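Local atomic coordinates of rhamnogalacturonan endolyase YesW (Bacillus subtilis, PDB entry 2ZUX), a protein that cleaves the rhamnogalacturonan of plant cell-wall pectin by endo-type elimination, requiring calcium or manganese for activity. Residues His536-Arg548 with His563-Lys577. Sequence-based numbering, arbitrary orientation.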
loop_
_atom_site.group_PDB
_atom_site.type_symbol
_atom_site.label_atom_id
_atom_site.label_comp_id
_atom_site.label_asym_id
_atom_site.label_seq_id
_atom_site.Cartn_x
_atom_site.Cartn_y
_atom_site.Cartn_z
ATOM N N HIS A 536 -5.939 14.489 18.815
ATOM C CA HIS A 536 -6.129 13.040 18.854
ATOM C C HIS A 536 -4.835 12.260 18.814
ATOM O O HIS A 536 -3.927 12.563 18.033
ATOM C CB HIS A 536 -7.001 12.579 17.689
ATOM C CG HIS A 536 -8.336 13.241 17.647
ATOM N ND1 HIS A 536 -9.337 12.952 18.549
ATOM C CD2 HIS A 536 -8.826 14.202 16.831
ATOM C CE1 HIS A 536 -10.394 13.696 18.277
ATOM N NE2 HIS A 536 -10.109 14.466 17.242
ATOM N N ARG A 537 -4.790 11.236 19.654
ATOM C CA ARG A 537 -3.728 10.260 19.653
ATOM C C ARG A 537 -4.285 8.917 19.191
ATOM O O ARG A 537 -5.293 8.441 19.721
ATOM C CB ARG A 537 -3.170 10.118 21.068
ATOM C CG ARG A 537 -2.078 9.096 21.177
ATOM C CD ARG A 537 -1.405 9.189 22.529
ATOM N NE ARG A 537 -2.079 8.428 23.577
ATOM C CZ ARG A 537 -1.582 8.285 24.802
ATOM N NH1 ARG A 537 -0.440 8.880 25.125
ATOM N NH2 ARG A 537 -2.228 7.556 25.707
ATOM N N LEU A 538 -3.635 8.307 18.208
ATOM C CA LEU A 538 -3.999 6.951 17.799
ATOM C C LEU A 538 -2.734 6.148 17.619
ATOM O O LEU A 538 -1.685 6.714 17.320
ATOM C CB LEU A 538 -4.802 6.959 16.493
ATOM C CG LEU A 538 -6.248 7.434 16.585
ATOM C CD1 LEU A 538 -6.379 8.917 16.307
ATOM C CD2 LEU A 538 -7.118 6.641 15.627
ATOM N N TYR A 539 -2.821 4.838 17.810
ATOM C CA TYR A 539 -1.681 3.965 17.562
ATOM C C TYR A 539 -1.174 4.153 16.145
ATOM O O TYR A 539 -1.961 4.337 15.214
ATOM C CB TYR A 539 -2.057 2.502 17.778
ATOM C CG TYR A 539 -2.242 2.167 19.236
ATOM C CD1 TYR A 539 -1.146 2.089 20.081
ATOM C CD2 TYR A 539 -3.512 1.942 19.771
ATOM C CE1 TYR A 539 -1.299 1.795 21.421
ATOM C CE2 TYR A 539 -3.672 1.647 21.122
ATOM C CZ TYR A 539 -2.562 1.576 21.935
ATOM O OH TYR A 539 -2.708 1.282 23.276
ATOM N N THR A 540 0.145 4.104 15.977
ATOM C CA THR A 540 0.708 4.210 14.639
ATOM C C THR A 540 -0.020 3.239 13.709
ATOM O O THR A 540 -0.293 2.088 14.064
ATOM C CB THR A 540 2.239 4.000 14.616
ATOM O OG1 THR A 540 2.696 4.128 13.261
ATOM C CG2 THR A 540 2.647 2.626 15.143
ATOM N N LEU A 541 -0.368 3.722 12.523
ATOM C CA LEU A 541 -1.217 2.933 11.634
ATOM C C LEU A 541 -0.516 1.673 11.132
ATOM O O LEU A 541 -1.169 0.695 10.778
ATOM C CB LEU A 541 -1.735 3.795 10.482
ATOM C CG LEU A 541 -2.449 5.093 10.878
ATOM C CD1 LEU A 541 -2.985 5.798 9.633
ATOM C CD2 LEU A 541 -3.574 4.830 11.900
ATOM N N MET A 542 0.815 1.686 11.151
ATOM C CA MET A 542 1.599 0.529 10.748
ATOM C C MET A 542 1.514 -0.609 11.763
ATOM O O MET A 542 2.004 -1.710 11.499
ATOM C CB MET A 542 3.052 0.935 10.497
ATOM C CG MET A 542 3.197 1.894 9.322
ATOM S SD MET A 542 2.567 1.299 7.740
ATOM C CE MET A 542 4.071 0.581 7.061
ATOM N N HIS A 543 0.904 -0.347 12.924
ATOM C CA HIS A 543 0.618 -1.404 13.899
ATOM C C HIS A 543 -0.838 -1.884 13.841
ATOM O O HIS A 543 -1.268 -2.687 14.675
ATOM C CB HIS A 543 0.966 -0.954 15.318
ATOM C CG HIS A 543 2.426 -1.003 15.643
ATOM N ND1 HIS A 543 3.354 -1.725 14.921
ATOM C CD2 HIS A 543 3.102 -0.450 16.675
ATOM C CE1 HIS A 543 4.545 -1.585 15.480
ATOM N NE2 HIS A 543 4.413 -0.829 16.554
ATOM N N ASP A 544 -1.599 -1.388 12.868
ATOM C CA ASP A 544 -2.925 -1.932 12.613
ATOM C C ASP A 544 -2.819 -3.083 11.615
ATOM O O ASP A 544 -2.169 -2.934 10.591
ATOM C CB ASP A 544 -3.867 -0.874 12.055
ATOM C CG ASP A 544 -5.239 -1.438 11.773
ATOM O OD1 ASP A 544 -5.984 -1.675 12.750
ATOM O OD2 ASP A 544 -5.563 -1.688 10.592
ATOM N N PRO A 545 -3.463 -4.236 11.904
ATOM C CA PRO A 545 -3.323 -5.422 11.052
ATOM C C PRO A 545 -3.852 -5.335 9.622
ATOM O O PRO A 545 -3.442 -6.153 8.814
ATOM C CB PRO A 545 -4.080 -6.507 11.834
ATOM C CG PRO A 545 -5.027 -5.757 12.705
ATOM C CD PRO A 545 -4.277 -4.526 13.103
ATOM N N VAL A 546 -4.764 -4.410 9.315
ATOM C CA VAL A 546 -5.263 -4.234 7.941
ATOM C C VAL A 546 -4.520 -3.093 7.233
ATOM O O VAL A 546 -4.184 -3.201 6.039
ATOM C CB VAL A 546 -6.805 -4.005 7.922
ATOM C CG1 VAL A 546 -7.295 -3.590 6.544
ATOM C CG2 VAL A 546 -7.513 -5.269 8.361
ATOM N N TYR A 547 -4.260 -2.004 7.952
ATOM C CA TYR A 547 -3.532 -0.887 7.370
ATOM C C TYR A 547 -2.133 -1.315 6.933
ATOM O O TYR A 547 -1.697 -1.000 5.824
ATOM C CB TYR A 547 -3.456 0.282 8.354
ATOM C CG TYR A 547 -2.857 1.533 7.750
ATOM C CD1 TYR A 547 -3.665 2.545 7.255
ATOM C CD2 TYR A 547 -1.477 1.691 7.681
ATOM C CE1 TYR A 547 -3.109 3.695 6.687
ATOM C CE2 TYR A 547 -0.910 2.823 7.123
ATOM C CZ TYR A 547 -1.726 3.817 6.642
ATOM O OH TYR A 547 -1.129 4.931 6.103
ATOM N N ARG A 548 -1.414 -2.017 7.806
ATOM C CA ARG A 548 -0.041 -2.416 7.484
ATOM C C ARG A 548 -0.008 -3.262 6.221
ATOM O O ARG A 548 0.892 -3.136 5.380
ATOM C CB ARG A 548 0.597 -3.180 8.650
ATOM C CG ARG A 548 2.013 -3.707 8.378
ATOM C CD ARG A 548 2.938 -2.542 8.113
ATOM N NE ARG A 548 4.300 -2.894 7.690
ATOM C CZ ARG A 548 4.695 -3.021 6.423
ATOM N NH1 ARG A 548 3.819 -2.930 5.423
ATOM N NH2 ARG A 548 5.971 -3.285 6.159
ATOM N N HIS A 563 -6.636 1.190 4.381
ATOM C CA HIS A 563 -7.703 1.297 5.368
ATOM C C HIS A 563 -7.298 0.657 6.683
ATOM O O HIS A 563 -6.426 -0.206 6.720
ATOM C CB HIS A 563 -8.962 0.620 4.832
ATOM C CG HIS A 563 -9.691 1.452 3.834
ATOM N ND1 HIS A 563 -9.561 1.296 2.471
ATOM C CD2 HIS A 563 -10.537 2.490 4.018
ATOM C CE1 HIS A 563 -10.305 2.204 1.859
ATOM N NE2 HIS A 563 -10.906 2.938 2.776
ATOM N N THR A 564 -7.942 1.083 7.762
ATOM C CA THR A 564 -7.721 0.482 9.076
ATOM C C THR A 564 -8.719 -0.659 9.330
ATOM O O THR A 564 -9.796 -0.721 8.720
ATOM C CB THR A 564 -7.830 1.547 10.186
ATOM O OG1 THR A 564 -9.026 2.303 9.994
ATOM C CG2 THR A 564 -6.641 2.488 10.142
ATOM N N SER A 565 -8.354 -1.556 10.243
ATOM C CA SER A 565 -9.222 -2.676 10.610
ATOM C C SER A 565 -10.427 -2.239 11.436
ATOM O O SER A 565 -11.409 -2.993 11.543
ATOM C CB SER A 565 -8.430 -3.716 11.402
ATOM O OG SER A 565 -8.061 -3.226 12.676
ATOM N N PHE A 566 -10.322 -1.051 12.033
ATOM C CA PHE A 566 -11.357 -0.475 12.877
ATOM C C PHE A 566 -11.880 0.790 12.200
ATOM O O PHE A 566 -11.239 1.332 11.287
ATOM C CB PHE A 566 -10.785 -0.145 14.268
ATOM C CG PHE A 566 -9.632 0.816 14.226
ATOM C CD1 PHE A 566 -9.845 2.188 14.348
ATOM C CD2 PHE A 566 -8.337 0.358 14.006
ATOM C CE1 PHE A 566 -8.787 3.087 14.280
ATOM C CE2 PHE A 566 -7.269 1.259 13.936
ATOM C CZ PHE A 566 -7.501 2.621 14.064
ATOM N N PHE A 567 -13.042 1.264 12.639
ATOM C CA PHE A 567 -13.577 2.509 12.132
ATOM C C PHE A 567 -12.820 3.675 12.756
ATOM O O PHE A 567 -12.904 3.915 13.965
ATOM C CB PHE A 567 -15.079 2.647 12.399
ATOM C CG PHE A 567 -15.612 4.008 12.058
ATOM C CD1 PHE A 567 -15.702 4.411 10.728
ATOM C CD2 PHE A 567 -16.002 4.892 13.059
ATOM C CE1 PHE A 567 -16.160 5.677 10.397
ATOM C CE2 PHE A 567 -16.475 6.159 12.735
ATOM C CZ PHE A 567 -16.558 6.548 11.397
ATOM N N LEU A 568 -12.055 4.373 11.924
ATOM C CA LEU A 568 -11.361 5.588 12.312
ATOM C C LEU A 568 -12.140 6.722 11.673
ATOM O O LEU A 568 -12.153 6.871 10.456
ATOM C CB LEU A 568 -9.915 5.561 11.813
ATOM C CG LEU A 568 -8.914 6.545 12.428
ATOM C CD1 LEU A 568 -7.503 6.246 11.915
ATOM C CD2 LEU A 568 -9.285 8.000 12.150
ATOM N N GLY A 569 -12.824 7.504 12.490
ATOM C CA GLY A 569 -13.629 8.583 11.948
ATOM C C GLY A 569 -14.423 9.281 13.016
ATOM O O GLY A 569 -14.263 8.996 14.208
ATOM N N ASP A 570 -15.281 10.198 12.589
ATOM C CA ASP A 570 -16.084 10.966 13.524
ATOM C C ASP A 570 -17.013 10.048 14.300
ATOM O O ASP A 570 -17.686 9.203 13.716
ATOM C CB ASP A 570 -16.885 12.041 12.805
ATOM C CG ASP A 570 -17.609 12.952 13.766
ATOM O OD1 ASP A 570 -16.942 13.819 14.367
ATOM O OD2 ASP A 570 -18.828 12.776 13.934
ATOM N N GLY A 571 -17.037 10.225 15.620
ATOM C CA GLY A 571 -17.879 9.415 16.491
ATOM C C GLY A 571 -17.330 8.036 16.794
ATOM O O GLY A 571 -18.029 7.210 17.378
ATOM N N MET A 572 -16.080 7.778 16.411
ATOM C CA MET A 572 -15.474 6.468 16.650
ATOM C C MET A 572 -15.368 6.139 18.132
ATOM O O MET A 572 -15.228 7.026 18.969
ATOM C CB MET A 572 -14.083 6.379 16.011
ATOM C CG MET A 572 -13.050 7.308 16.653
ATOM S SD MET A 572 -11.427 7.205 15.879
ATOM C CE MET A 572 -10.915 5.549 16.346
ATOM N N ALA A 573 -15.427 4.848 18.433
ATOM C CA ALA A 573 -15.123 4.350 19.768
ATOM C C ALA A 573 -13.614 4.384 19.988
ATOM O O ALA A 573 -12.839 4.404 19.023
ATOM C CB ALA A 573 -15.651 2.938 19.926
ATOM N N GLU A 574 -13.196 4.398 21.251
ATOM C CA GLU A 574 -11.774 4.335 21.588
ATOM C C GLU A 574 -11.190 2.990 21.160
ATOM O O GLU A 574 -11.695 1.933 21.547
ATOM C CB GLU A 574 -11.540 4.607 23.083
ATOM C CG GLU A 574 -12.476 3.866 24.032
ATOM C CD GLU A 574 -12.867 4.687 25.251
ATOM O OE1 GLU A 574 -13.383 4.088 26.220
ATOM O OE2 GLU A 574 -12.675 5.925 25.243
ATOM N N GLN A 575 -10.146 3.044 20.336
ATOM C CA GLN A 575 -9.520 1.838 19.791
ATOM C C GLN A 575 -8.772 1.044 20.864
ATOM O O GLN A 575 -8.060 1.626 21.693
ATOM C CB GLN A 575 -8.590 2.172 18.614
ATOM C CG GLN A 575 -7.752 3.436 18.815
ATOM C CD GLN A 575 -6.383 3.412 18.135
ATOM O OE1 GLN A 575 -5.525 4.223 18.464
ATOM N NE2 GLN A 575 -6.175 2.491 17.193
ATOM N N PRO A 576 -8.947 -0.291 20.862
ATOM C CA PRO A 576 -8.165 -1.150 21.737
ATOM C C PRO A 576 -6.713 -1.237 21.273
ATOM O O PRO A 576 -6.411 -0.978 20.100
ATOM C CB PRO A 576 -8.845 -2.513 21.585
ATOM C CG PRO A 576 -9.441 -2.481 20.227
ATOM C CD PRO A 576 -9.891 -1.064 20.034
ATOM N N LYS A 577 -5.835 -1.581 22.208
ATOM C CA LYS A 577 -4.429 -1.824 21.930
ATOM C C LYS A 577 -4.296 -2.974 20.929
ATOM O O LYS A 577 -4.981 -3.992 21.060
ATOM C CB LYS A 577 -3.708 -2.161 23.238
ATOM C CG LYS A 577 -2.198 -2.263 23.146
ATOM C CD LYS A 577 -1.607 -2.772 24.455
ATOM C CE LYS A 577 -0.173 -3.250 24.281
ATOM N NZ LYS A 577 -0.041 -4.307 23.226
HETATM O O HOH W 1 -6.112 5.594 20.802
HETATM O O HOH W 2 -5.575 -1.476 3.973
#
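Asp544 and Ser565 join two loops of the C-terminal beta-propeller domain, one leading into helix 547-553 and the other following it. Hydrogen bonds concentrate on the Asp544 carboxylate, which caps the turn leading into that helix: OD2 accepts from Val546 N and, along its anti lone pair, from Tyr547 N at 3.0 Å. Across the contact, Ser565 N reaches Asp544 OD2 at 2.8 Å, on the syn side but 27° out of the carboxylate plane. A carboxylate suits this place because its second oxygen remains for Ser565 OG, 2.6 Å from Asp544 OD1. With an alanine at Asp544, these three backbone N-H groups would probably lose their shared acceptor, and Ser565 OG its partner. The Phe566 ring brings CD2 and CE2 edge-on to OD1, its plane 79° from the carboxylate.

Branched Leu568 (CG, 3.7 Å), flexible Met572 (CE) and the flat Phe566 ring's edge (CE1) pack against Leu538 CD2. Leu541, whose backbone N binds the calcium ligand Asp506, brings CD2 to Leu568 CD1.

Gln575 supplies a second direct side-chain link. Long enough to carry an amide oxygen to a backbone N-H, it bends at chi2, and OE1 accepts Tyr539 N in the carbonyl plane at 2.8 Å, while water 1 bridges OE1 to Arg537 O.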